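Local coordinates for protein SalCYP truncation (Salinispora tropica, PDB 7ABB) that belongs to the cytochrome P450 family and holds a heme c group within a largely helical fold, at residues Y49-E59 with P331-H340; R112-V123 with T354-I363. All coordinates share one frame; numbering follows the deposited sequence.

Contact 1. Residues Y49-E59 with P331-H340; sequences YEGICAAFRDE and PHIAFGTGHH. With HEC (heme c), chain B.
The hydroxyl of Tyr49 donates a short hydrogen bond (2.6 Å) from OH to the carbonyl O of Pro331, in the carbonyl plane, at the entrance to the heme-binding loop of the cytochrome P450 fold. That loop carries the family signature FxxGxxxCxG, which begins at Phe335, with its first glycine at Gly338 and its cysteine at Cys342, and helix 49-56 lies along its outer side. Ile333 packs its two branches on the helix: its CD1 meets Ile52 CG2 at 3.8 Å, and its CG2 lies 3.9 Å from Cys53 SG. Phe56 turns its ring edge to the heme propionate oxygen O2A, while Gly336 CA and Thr337 N lie over one face. Thr337 serves two neighbours, because OG1 opposite the backbone N (chi1 -173°) accepts from Arg57 NH2 at 3.1 Å, lying 19° out of the guanidinium plane, and the methyl CG2 presses on Phe56 CB at 3.5 Å. Gly338, with positive phi and no side chain, allows the carbonyl O of Phe56 to come within 3.8 Å of its CA. A water links this Phe56 O to His339 N. The imidazole of His340 is shared: NE2 bonds to the carbonyl of Ile83, and ND1 makes a weak hydrogen bond of 2.7 Å to Glu59 OE2, which lies near the ring plane, the carboxylate turned 46° from it.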
loop_
_atom_site.group_PDB
_atom_site.type_symbol
_atom_site.label_atom_id
_atom_site.label_comp_id
_atom_site.label_asym_id
_atom_site.label_seq_id
_atom_site.Cartn_x
_atom_site.Cartn_y
_atom_site.Cartn_z
ATOM N N TYR A 49 16.556 5.118 -8.669
ATOM C CA TYR A 49 16.390 3.902 -7.885
ATOM C C TYR A 49 17.490 3.795 -6.843
ATOM O O TYR A 49 17.205 3.587 -5.659
ATOM C CB TYR A 49 16.412 2.691 -8.807
ATOM C CG TYR A 49 16.340 1.371 -8.115
ATOM C CD1 TYR A 49 15.118 0.804 -7.806
ATOM C CD2 TYR A 49 17.490 0.665 -7.789
ATOM C CE1 TYR A 49 15.029 -0.439 -7.166
ATOM C CE2 TYR A 49 17.418 -0.579 -7.163
ATOM C CZ TYR A 49 16.193 -1.130 -6.856
ATOM O OH TYR A 49 16.133 -2.356 -6.245
ATOM N N GLU A 50 18.753 3.920 -7.267
ATOM C CA GLU A 50 19.838 3.712 -6.302
ATOM C C GLU A 50 19.805 4.782 -5.214
ATOM O O GLU A 50 20.056 4.480 -4.027
ATOM C CB GLU A 50 21.195 3.651 -7.003
ATOM C CG GLU A 50 21.656 4.944 -7.608
ATOM C CD GLU A 50 23.084 4.867 -8.171
ATOM O OE1 GLU A 50 23.980 4.322 -7.491
ATOM O OE2 GLU A 50 23.314 5.352 -9.294
ATOM N N GLY A 51 19.450 6.020 -5.572
ATOM C CA GLY A 51 19.427 7.088 -4.580
ATOM C C GLY A 51 18.277 6.932 -3.604
ATOM O O GLY A 51 18.422 7.132 -2.390
ATOM N N ILE A 52 17.116 6.570 -4.113
ATOM C CA ILE A 52 15.980 6.352 -3.228
ATOM C C ILE A 52 16.209 5.147 -2.324
ATOM O O ILE A 52 15.912 5.193 -1.111
ATOM C CB ILE A 52 14.727 6.211 -4.091
ATOM C CG1 ILE A 52 14.364 7.594 -4.627
ATOM C CG2 ILE A 52 13.596 5.600 -3.292
ATOM C CD1 ILE A 52 13.335 7.585 -5.721
ATOM N N CYS A 53 16.708 4.041 -2.877
ATOM C CA CYS A 53 17.010 2.876 -2.041
ATOM C C CYS A 53 17.979 3.252 -0.927
ATOM O O CYS A 53 17.773 2.887 0.246
ATOM C CB CYS A 53 17.620 1.755 -2.875
ATOM S SG CYS A 53 16.429 0.846 -3.828
ATOM N N ALA A 54 19.040 3.963 -1.283
ATOM C CA ALA A 54 20.059 4.322 -0.296
ATOM C C ALA A 54 19.466 5.197 0.800
ATOM O O ALA A 54 19.859 5.094 1.975
ATOM C CB ALA A 54 21.226 5.036 -0.968
ATOM N N ALA A 55 18.546 6.082 0.432
ATOM C CA ALA A 55 17.935 6.970 1.413
ATOM C C ALA A 55 17.056 6.186 2.378
ATOM O O ALA A 55 17.147 6.390 3.599
ATOM C CB ALA A 55 17.121 8.058 0.721
ATOM N N PHE A 56 16.257 5.256 1.856
ATOM C CA PHE A 56 15.462 4.373 2.706
ATOM C C PHE A 56 16.338 3.593 3.670
ATOM O O PHE A 56 15.883 3.249 4.770
ATOM C CB PHE A 56 14.667 3.375 1.854
ATOM C CG PHE A 56 13.317 3.875 1.365
ATOM C CD1 PHE A 56 12.304 4.217 2.251
ATOM C CD2 PHE A 56 13.050 3.951 0.005
ATOM C CE1 PHE A 56 11.047 4.641 1.776
ATOM C CE2 PHE A 56 11.825 4.368 -0.456
ATOM C CZ PHE A 56 10.818 4.718 0.410
ATOM N N ARG A 57 17.563 3.265 3.274
ATOM C CA ARG A 57 18.438 2.406 4.063
ATOM C C ARG A 57 19.388 3.158 4.983
ATOM O O ARG A 57 20.155 2.509 5.692
ATOM C CB ARG A 57 19.250 1.491 3.140
ATOM C CG ARG A 57 18.381 0.458 2.451
ATOM C CD ARG A 57 19.119 -0.224 1.299
ATOM N NE ARG A 57 18.197 -1.129 0.601
ATOM C CZ ARG A 57 18.327 -1.498 -0.671
ATOM N NH1 ARG A 57 19.348 -1.046 -1.399
ATOM N NH2 ARG A 57 17.435 -2.314 -1.219
ATOM N N ASP A 58 19.364 4.496 4.999
ATOM C CA ASP A 58 20.278 5.297 5.834
ATOM C C ASP A 58 19.435 6.258 6.669
ATOM O O ASP A 58 19.308 7.437 6.354
ATOM C CB ASP A 58 21.276 6.027 4.968
ATOM C CG ASP A 58 22.244 6.864 5.754
ATOM O OD1 ASP A 58 22.233 6.769 6.996
ATOM O OD2 ASP A 58 23.019 7.624 5.112
ATOM N N GLU A 59 18.876 5.749 7.765
ATOM C CA GLU A 59 18.049 6.585 8.627
ATOM C C GLU A 59 18.853 7.602 9.434
ATOM O O GLU A 59 18.268 8.562 9.935
ATOM C CB GLU A 59 17.246 5.714 9.588
ATOM C CG GLU A 59 16.293 4.827 8.872
ATOM C CD GLU A 59 15.387 4.069 9.805
ATOM O OE1 GLU A 59 15.804 3.740 10.944
ATOM O OE2 GLU A 59 14.253 3.808 9.375
ATOM N N PRO A 331 13.756 -5.804 -9.467
ATOM C CA PRO A 331 14.063 -5.523 -8.061
ATOM C C PRO A 331 13.301 -4.306 -7.542
ATOM O O PRO A 331 13.866 -3.417 -6.907
ATOM C CB PRO A 331 15.573 -5.282 -8.097
ATOM C CG PRO A 331 15.732 -4.566 -9.389
ATOM C CD PRO A 331 14.831 -5.297 -10.351
ATOM N N HIS A 332 11.996 -4.274 -7.799
ATOM C CA HIS A 332 11.224 -3.090 -7.464
ATOM C C HIS A 332 11.157 -2.922 -5.942
ATOM O O HIS A 332 11.368 -3.860 -5.165
ATOM C CB HIS A 332 9.819 -3.188 -8.051
ATOM C CG HIS A 332 8.956 -4.198 -7.371
ATOM N ND1 HIS A 332 8.403 -3.963 -6.131
ATOM C CD2 HIS A 332 8.609 -5.465 -7.707
ATOM C CE1 HIS A 332 7.716 -5.027 -5.752
ATOM N NE2 HIS A 332 7.831 -5.954 -6.684
ATOM N N ILE A 333 10.853 -1.694 -5.528
ATOM C CA ILE A 333 10.633 -1.379 -4.113
ATOM C C ILE A 333 9.225 -0.819 -3.904
ATOM O O ILE A 333 9.035 0.215 -3.255
ATOM C CB ILE A 333 11.707 -0.415 -3.571
ATOM C CG1 ILE A 333 11.851 0.849 -4.439
ATOM C CG2 ILE A 333 13.037 -1.121 -3.501
ATOM C CD1 ILE A 333 12.559 1.976 -3.731
ATOM N N ALA A 334 8.217 -1.506 -4.444
ATOM C CA ALA A 334 6.838 -1.099 -4.242
ATOM C C ALA A 334 6.476 -1.032 -2.780
ATOM O O ALA A 334 5.524 -0.331 -2.413
ATOM C CB ALA A 334 5.901 -2.073 -4.936
ATOM N N PHE A 335 7.186 -1.788 -1.940
ATOM C CA PHE A 335 6.916 -1.841 -0.507
ATOM C C PHE A 335 7.975 -1.101 0.300
ATOM O O PHE A 335 8.096 -1.316 1.512
ATOM C CB PHE A 335 6.836 -3.295 -0.045
ATOM C CG PHE A 335 5.636 -4.036 -0.582
ATOM C CD1 PHE A 335 4.355 -3.722 -0.160
ATOM C CD2 PHE A 335 5.812 -5.043 -1.511
ATOM C CE1 PHE A 335 3.258 -4.415 -0.653
ATOM C CE2 PHE A 335 4.723 -5.747 -2.006
ATOM C CZ PHE A 335 3.449 -5.424 -1.580
ATOM N N GLY A 336 8.761 -0.246 -0.339
ATOM C CA GLY A 336 9.866 0.387 0.321
ATOM C C GLY A 336 11.037 -0.557 0.512
ATOM O O GLY A 336 11.093 -1.662 -0.024
ATOM N N THR A 337 11.983 -0.104 1.317
ATOM C CA THR A 337 13.146 -0.906 1.672
ATOM C C THR A 337 13.725 -0.291 2.945
ATOM O O THR A 337 13.236 0.730 3.426
ATOM C CB THR A 337 14.128 -1.000 0.492
ATOM O OG1 THR A 337 15.177 -1.913 0.818
ATOM C CG2 THR A 337 14.717 0.348 0.122
ATOM N N GLY A 338 14.755 -0.919 3.502
ATOM C CA GLY A 338 15.257 -0.466 4.782
ATOM C C GLY A 338 14.342 -0.888 5.920
ATOM O O GLY A 338 13.486 -1.746 5.762
ATOM N N HIS A 339 14.499 -0.222 7.063
ATOM C CA HIS A 339 13.890 -0.721 8.300
ATOM C C HIS A 339 12.390 -0.548 8.316
ATOM O O HIS A 339 11.694 -1.294 9.023
ATOM C CB HIS A 339 14.484 0.012 9.486
ATOM C CG HIS A 339 15.887 -0.397 9.798
ATOM N ND1 HIS A 339 16.294 -1.714 9.797
ATOM C CD2 HIS A 339 16.986 0.338 10.083
ATOM C CE1 HIS A 339 17.580 -1.773 10.097
ATOM N NE2 HIS A 339 18.026 -0.542 10.272
ATOM N N HIS A 340 11.857 0.418 7.571
ATOM C CA HIS A 340 10.424 0.668 7.560
ATOM C C HIS A 340 9.682 -0.045 6.426
ATOM O O HIS A 340 8.480 0.199 6.217
ATOM C CB HIS A 340 10.175 2.177 7.523
ATOM C CG HIS A 340 10.377 2.832 8.851
ATOM N ND1 HIS A 340 11.603 3.276 9.303
ATOM C CD2 HIS A 340 9.501 3.075 9.850
ATOM C CE1 HIS A 340 11.463 3.775 10.521
ATOM N NE2 HIS A 340 10.191 3.671 10.868
HETATM FE FE HEC B . 2.390 -1.063 3.815
HETATM C CHA HEC B . 4.861 0.682 5.456
HETATM C CHB HEC B . 3.546 0.217 0.855
HETATM C CHC HEC B . -0.039 -2.824 2.154
HETATM C CHD HEC B . 1.026 -2.030 6.781
HETATM N NA HEC B . 3.873 0.195 3.280
HETATM C C1A HEC B . 4.836 0.788 4.097
HETATM C C2A HEC B . 5.794 1.549 3.322
HETATM C C3A HEC B . 5.413 1.395 2.041
HETATM C C4A HEC B . 4.232 0.569 2.000
HETATM C CMA HEC B . 6.060 2.003 0.784
HETATM C CAA HEC B . 7.038 2.338 3.868
HETATM C CBA HEC B . 6.733 3.779 4.261
HETATM C CGA HEC B . 8.008 4.465 4.721
HETATM O O1A HEC B . 7.853 5.619 5.183
HETATM O O2A HEC B . 9.100 3.849 4.608
HETATM N NB HEC B . 1.820 -1.222 1.895
HETATM C C1B HEC B . 2.455 -0.650 0.807
HETATM C C2B HEC B . 1.801 -1.129 -0.373
HETATM C C3B HEC B . 0.830 -1.987 -0.012
HETATM C C4B HEC B . 0.806 -2.043 1.409
HETATM C CMB HEC B . 2.269 -0.689 -1.775
HETATM C CAB HEC B . -0.191 -2.780 -0.786
HETATM C CBB HEC B . 0.049 -2.924 -2.253
HETATM N NC HEC B . 0.783 -2.180 4.379
HETATM C C1C HEC B . -0.030 -2.890 3.526
HETATM C C2C HEC B . -0.919 -3.713 4.303
HETATM C C3C HEC B . -0.637 -3.516 5.611
HETATM C C4C HEC B . 0.423 -2.534 5.658
HETATM C CMC HEC B . -1.957 -4.653 3.689
HETATM C CAC HEC B . -1.278 -4.093 6.884
HETATM C CBC HEC B . -2.086 -5.388 6.801
HETATM N ND HEC B . 2.846 -0.711 5.726
HETATM C C1D HEC B . 2.126 -1.233 6.800
HETATM C C2D HEC B . 2.761 -0.804 8.006
HETATM C C3D HEC B . 3.935 0.033 7.634
HETATM C C4D HEC B . 3.929 0.020 6.187
HETATM C CMD HEC B . 2.285 -1.140 9.425
HETATM C CAD HEC B . 4.936 0.736 8.567
HETATM C CBD HEC B . 6.096 -0.204 8.785
HETATM C CGD HEC B . 7.167 0.477 9.615
HETATM O O1D HEC B . 8.060 -0.226 10.135
HETATM O O2D HEC B . 7.100 1.716 9.739
HETATM O O HOH W 1 12.912 2.282 5.614
HETATM O O HOH W 2 16.402 1.983 7.119
HETATM O O HOH W 3 16.858 -3.037 3.199
#

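Contact 2. Residues R112-V123 with T354-I363; sequences RANARRRISAFV and TAWEEWHELI
Helices 112-120 and 354-362 run in the same general direction, their axes 8.9 Å apart at closest approach and crossing at -39°. Small residues suit this spacing: Ala115 and Ala355 bring their CA atoms to 5.6 Å. Glu358 enters as a knob among Arg112, Ala115, Arg116 and Ile119, its chain bent at chi2 (-57°) to turn the carboxylate to the two arginines. Arg112 NH1 donates to the anti lone pair of Glu358 OE2 (2.9 Å), and at 2.9 Å also reaches Glu357 OE1, which NH2 grips as well. All three bonds lie close to the guanidinium plane, and Thr354 CG2 lies over one of its faces. The other oxygen, Glu358 OE1, forms a salt bridge with Arg116 NE at 3.0 Å, and a water joins OE2 to Arg116 NH2. Two arginines thus balance the two adjacent glutamates, which should keep both carboxylates charged. Toward the C-terminal ends of both helices the contact turns apolar. Ile119 is the knob here, set among Ala355, Glu358, Trp359 and Leu362, with CG2 3.6 Å from Leu362 CD1. Phe122 offers its edge to Trp359, CE1 to CZ3 3.8 Å, and Val123 CG2 touches Ile363 CG1. With helix 130-147 over Ala115 and Ala355 and helix 238-253 against Trp359, the pairing is consistent with the D and L helices of the four-helix D, E, I, L core of the P450 fold.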
loop_
_atom_site.group_PDB
_atom_site.type_symbol
_atom_site.label_atom_id
_atom_site.label_comp_id
_atom_site.label_asym_id
_atom_site.label_seq_id
_atom_site.Cartn_x
_atom_site.Cartn_y
_atom_site.Cartn_z
ATOM N N ARG A 112 -9.320 -16.515 -0.046
ATOM C CA ARG A 112 -9.849 -17.076 -1.285
ATOM C C ARG A 112 -11.361 -17.231 -1.230
ATOM O O ARG A 112 -12.069 -16.902 -2.193
ATOM C CB ARG A 112 -9.171 -18.415 -1.560
ATOM C CG ARG A 112 -9.485 -18.957 -2.958
ATOM C CD ARG A 112 -8.797 -20.272 -3.275
ATOM N NE ARG A 112 -7.362 -20.109 -3.207
ATOM C CZ ARG A 112 -6.608 -19.444 -4.081
ATOM N NH1 ARG A 112 -7.126 -18.869 -5.169
ATOM N NH2 ARG A 112 -5.304 -19.351 -3.859
ATOM N N ALA A 113 -11.880 -17.752 -0.111
ATOM C CA ALA A 113 -13.323 -17.934 0.009
ATOM C C ALA A 113 -14.044 -16.594 -0.006
ATOM O O ALA A 113 -15.155 -16.481 -0.548
ATOM C CB ALA A 113 -13.653 -18.705 1.280
ATOM N N ASN A 114 -13.419 -15.581 0.602
ATOM C CA ASN A 114 -13.918 -14.208 0.573
ATOM C C ASN A 114 -14.008 -13.689 -0.868
ATOM O O ASN A 114 -15.086 -13.275 -1.320
ATOM C CB ASN A 114 -12.987 -13.377 1.462
ATOM C CG ASN A 114 -13.262 -11.889 1.478
ATOM O OD1 ASN A 114 -14.259 -11.379 0.985
ATOM N ND2 ASN A 114 -12.322 -11.166 2.072
ATOM N N ALA A 115 -12.909 -13.765 -1.622
ATOM C CA ALA A 115 -12.942 -13.330 -3.012
ATOM C C ALA A 115 -14.024 -14.061 -3.787
ATOM O O ALA A 115 -14.808 -13.449 -4.524
ATOM C CB ALA A 115 -11.608 -13.585 -3.677
ATOM N N ARG A 116 -14.080 -15.384 -3.635
ATOM C CA ARG A 116 -15.007 -16.183 -4.440
ATOM C C ARG A 116 -16.451 -15.830 -4.119
ATOM O O ARG A 116 -17.304 -15.710 -5.016
ATOM C CB ARG A 116 -14.735 -17.670 -4.212
ATOM C CG ARG A 116 -15.550 -18.598 -5.081
ATOM C CD ARG A 116 -15.269 -20.063 -4.786
ATOM N NE ARG A 116 -13.905 -20.492 -5.116
ATOM C CZ ARG A 116 -12.983 -20.891 -4.237
ATOM N NH1 ARG A 116 -13.225 -20.915 -2.924
ATOM N NH2 ARG A 116 -11.795 -21.278 -4.668
ATOM N N ARG A 117 -16.758 -15.709 -2.829
ATOM C CA ARG A 117 -18.095 -15.336 -2.402
ATOM C C ARG A 117 -18.505 -14.006 -3.002
ATOM O O ARG A 117 -19.619 -13.853 -3.522
ATOM C CB ARG A 117 -18.118 -15.263 -0.867
ATOM C CG ARG A 117 -19.436 -14.802 -0.253
ATOM C CD ARG A 117 -19.241 -13.925 0.994
ATOM N NE ARG A 117 -18.187 -14.450 1.863
ATOM C CZ ARG A 117 -17.312 -13.691 2.526
ATOM N NH1 ARG A 117 -17.386 -12.371 2.458
ATOM N NH2 ARG A 117 -16.338 -14.237 3.250
ATOM N N ARG A 118 -17.605 -13.024 -2.941
ATOM C CA ARG A 118 -17.958 -11.683 -3.367
ATOM C C ARG A 118 -18.099 -11.621 -4.885
ATOM O O ARG A 118 -19.052 -11.030 -5.397
ATOM C CB ARG A 118 -16.922 -10.688 -2.845
ATOM C CG ARG A 118 -16.950 -10.543 -1.332
ATOM C CD ARG A 118 -15.921 -9.520 -0.869
ATOM N NE ARG A 118 -16.031 -9.338 0.574
ATOM C CZ ARG A 118 -16.972 -8.612 1.159
ATOM N NH1 ARG A 118 -17.900 -7.981 0.443
ATOM N NH2 ARG A 118 -17.011 -8.528 2.488
ATOM N N ILE A 119 -17.183 -12.250 -5.620
ATOM C CA ILE A 119 -17.278 -12.179 -7.082
ATOM C C ILE A 119 -18.495 -12.954 -7.563
ATOM O O ILE A 119 -19.217 -12.506 -8.465
ATOM C CB ILE A 119 -15.986 -12.698 -7.712
ATOM C CG1 ILE A 119 -14.828 -11.786 -7.328
ATOM C CG2 ILE A 119 -16.138 -12.747 -9.261
ATOM C CD1 ILE A 119 -13.478 -12.424 -7.463
ATOM N N SER A 120 -18.751 -14.128 -6.974
ATOM C CA SER A 120 -19.926 -14.913 -7.332
ATOM C C SER A 120 -21.201 -14.099 -7.242
ATOM O O SER A 120 -22.130 -14.313 -8.031
ATOM C CB SER A 120 -20.039 -16.137 -6.415
ATOM O OG SER A 120 -19.085 -17.117 -6.743
ATOM N N ALA A 121 -21.269 -13.159 -6.306
ATOM C CA ALA A 121 -22.513 -12.441 -6.076
ATOM C C ALA A 121 -22.817 -11.415 -7.160
ATOM O O ALA A 121 -23.954 -10.954 -7.236
ATOM C CB ALA A 121 -22.466 -11.746 -4.709
ATOM N N PHE A 122 -21.842 -11.035 -7.992
ATOM C CA PHE A 122 -22.121 -10.092 -9.073
ATOM C C PHE A 122 -21.779 -10.593 -10.469
ATOM O O PHE A 122 -22.028 -9.857 -11.424
ATOM C CB PHE A 122 -21.441 -8.731 -8.846
ATOM C CG PHE A 122 -19.951 -8.767 -8.645
ATOM C CD1 PHE A 122 -19.072 -8.915 -9.712
ATOM C CD2 PHE A 122 -19.412 -8.565 -7.384
ATOM C CE1 PHE A 122 -17.683 -8.910 -9.511
ATOM C CE2 PHE A 122 -18.054 -8.563 -7.174
ATOM C CZ PHE A 122 -17.173 -8.727 -8.223
ATOM N N VAL A 123 -21.286 -11.824 -10.632
ATOM C CA VAL A 123 -20.952 -12.329 -11.970
ATOM C C VAL A 123 -22.120 -12.165 -12.939
ATOM O O VAL A 123 -21.925 -11.841 -14.118
ATOM C CB VAL A 123 -20.506 -13.804 -11.916
ATOM C CG1 VAL A 123 -20.320 -14.355 -13.322
ATOM C CG2 VAL A 123 -19.224 -13.947 -11.200
ATOM N N THR A 354 -4.604 -13.740 -4.948
ATOM C CA THR A 354 -5.788 -14.568 -4.725
ATOM C C THR A 354 -7.009 -13.946 -5.385
ATOM O O THR A 354 -7.816 -14.659 -6.017
ATOM C CB THR A 354 -6.009 -14.755 -3.227
ATOM O OG1 THR A 354 -4.869 -15.405 -2.653
ATOM C CG2 THR A 354 -7.200 -15.615 -2.976
ATOM N N ALA A 355 -7.183 -12.629 -5.238
ATOM C CA ALA A 355 -8.346 -11.983 -5.854
ATOM C C ALA A 355 -8.306 -12.141 -7.355
ATOM O O ALA A 355 -9.327 -12.460 -7.980
ATOM C CB ALA A 355 -8.403 -10.509 -5.502
ATOM N N TRP A 356 -7.148 -11.916 -7.965
ATOM C CA TRP A 356 -7.089 -12.039 -9.417
ATOM C C TRP A 356 -7.254 -13.488 -9.884
ATOM O O TRP A 356 -7.812 -13.737 -10.966
ATOM C CB TRP A 356 -5.781 -11.444 -9.954
ATOM C CG TRP A 356 -5.700 -9.921 -9.826
ATOM C CD1 TRP A 356 -6.718 -9.056 -9.548
ATOM C CD2 TRP A 356 -4.518 -9.123 -9.978
ATOM N NE1 TRP A 356 -6.234 -7.757 -9.524
ATOM C CE2 TRP A 356 -4.887 -7.780 -9.765
ATOM C CE3 TRP A 356 -3.196 -9.426 -10.245
ATOM C CZ2 TRP A 356 -3.961 -6.734 -9.845
ATOM C CZ3 TRP A 356 -2.276 -8.391 -10.315
ATOM C CH2 TRP A 356 -2.668 -7.068 -10.118
ATOM N N GLU A 357 -6.781 -14.461 -9.109
ATOM C CA GLU A 357 -7.026 -15.861 -9.428
ATOM C C GLU A 357 -8.522 -16.147 -9.451
ATOM O O GLU A 357 -9.059 -16.743 -10.403
ATOM C CB GLU A 357 -6.315 -16.760 -8.406
ATOM C CG GLU A 357 -4.806 -16.865 -8.579
ATOM C CD GLU A 357 -4.129 -17.603 -7.444
ATOM O OE1 GLU A 357 -4.711 -17.668 -6.338
ATOM O OE2 GLU A 357 -3.008 -18.124 -7.645
ATOM N N GLU A 358 -9.218 -15.769 -8.375
ATOM C CA GLU A 358 -10.639 -16.091 -8.306
ATOM C C GLU A 358 -11.425 -15.289 -9.340
ATOM O O GLU A 358 -12.408 -15.792 -9.896
ATOM C CB GLU A 358 -11.175 -15.856 -6.889
ATOM C CG GLU A 358 -10.571 -16.787 -5.838
ATOM C CD GLU A 358 -10.774 -18.226 -6.184
ATOM O OE1 GLU A 358 -11.938 -18.614 -6.423
ATOM O OE2 GLU A 358 -9.782 -18.976 -6.224
ATOM N N TRP A 359 -10.987 -14.063 -9.632
ATOM C CA TRP A 359 -11.631 -13.262 -10.666
ATOM C C TRP A 359 -11.590 -13.983 -12.006
ATOM O O TRP A 359 -12.614 -14.101 -12.685
ATOM C CB TRP A 359 -10.953 -11.888 -10.758
ATOM C CG TRP A 359 -11.568 -11.014 -11.805
ATOM C CD1 TRP A 359 -11.336 -11.069 -13.150
ATOM C CD2 TRP A 359 -12.544 -9.982 -11.604
ATOM N NE1 TRP A 359 -12.096 -10.135 -13.787
ATOM C CE2 TRP A 359 -12.851 -9.454 -12.871
ATOM C CE3 TRP A 359 -13.194 -9.462 -10.485
ATOM C CZ2 TRP A 359 -13.777 -8.431 -13.049
ATOM C CZ3 TRP A 359 -14.119 -8.445 -10.656
ATOM C CH2 TRP A 359 -14.388 -7.927 -11.940
ATOM N N HIS A 360 -10.420 -14.486 -12.408
ATOM C CA HIS A 360 -10.320 -15.095 -13.737
ATOM C C HIS A 360 -10.975 -16.466 -13.826
ATOM O O HIS A 360 -11.313 -16.929 -14.921
ATOM C CB HIS A 360 -8.852 -15.141 -14.147
ATOM C CG HIS A 360 -8.320 -13.798 -14.522
ATOM N ND1 HIS A 360 -7.844 -12.894 -13.596
ATOM C CD2 HIS A 360 -8.267 -13.172 -15.721
ATOM C CE1 HIS A 360 -7.474 -11.786 -14.216
ATOM N NE2 HIS A 360 -7.727 -11.928 -15.507
ATOM N N GLU A 361 -11.240 -17.106 -12.690
ATOM C CA GLU A 361 -12.005 -18.345 -12.691
ATOM C C GLU A 361 -13.462 -18.087 -13.026
ATOM O O GLU A 361 -14.084 -18.870 -13.752
ATOM C CB GLU A 361 -11.890 -19.007 -11.326
ATOM C CG GLU A 361 -12.723 -20.252 -11.193
ATOM C CD GLU A 361 -12.263 -21.369 -12.105
ATOM O OE1 GLU A 361 -13.130 -22.064 -12.687
ATOM O OE2 GLU A 361 -11.033 -21.556 -12.231
ATOM N N LEU A 362 -14.019 -17.001 -12.506
ATOM C CA LEU A 362 -15.428 -16.693 -12.698
ATOM C C LEU A 362 -15.687 -15.736 -13.855
ATOM O O LEU A 362 -16.759 -15.801 -14.476
ATOM C CB LEU A 362 -15.992 -16.103 -11.400
ATOM C CG LEU A 362 -16.137 -17.100 -10.246
ATOM C CD1 LEU A 362 -16.484 -16.352 -8.978
ATOM C CD2 LEU A 362 -17.207 -18.132 -10.567
ATOM N N ILE A 363 -14.728 -14.867 -14.154
ATOM C CA ILE A 363 -14.835 -13.811 -15.157
ATOM C C ILE A 363 -13.551 -13.828 -15.987
ATOM O O ILE A 363 -12.692 -12.942 -15.830
ATOM C CB ILE A 363 -15.076 -12.443 -14.495
ATOM C CG1 ILE A 363 -16.233 -12.498 -13.482
ATOM C CG2 ILE A 363 -15.298 -11.350 -15.580
ATOM C CD1 ILE A 363 -16.453 -11.187 -12.711
HETATM O O HOH W 4 -10.027 -21.220 -7.425
#

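In the fold
The segments alternate along the chain, in the order 49-59, 112-123, 331-340 and 354-363, so each contact ties an early helix to a late part of the sequence. Their centres are 34 Å apart on opposite sides of the chain's centre, and their nearest atoms are about 11 Å apart without touching. Helix 345-362 connects them: Phe335 of contact 1 packs against its start at Ala345, Ala348 and Arg349, while its last turns form one side of contact 2. Contact 1 supplies six residues of the heme c pocket, whereas contact 2 belongs to the surrounding helical core, the side chain of Ala355 being about 12 Å from the heme.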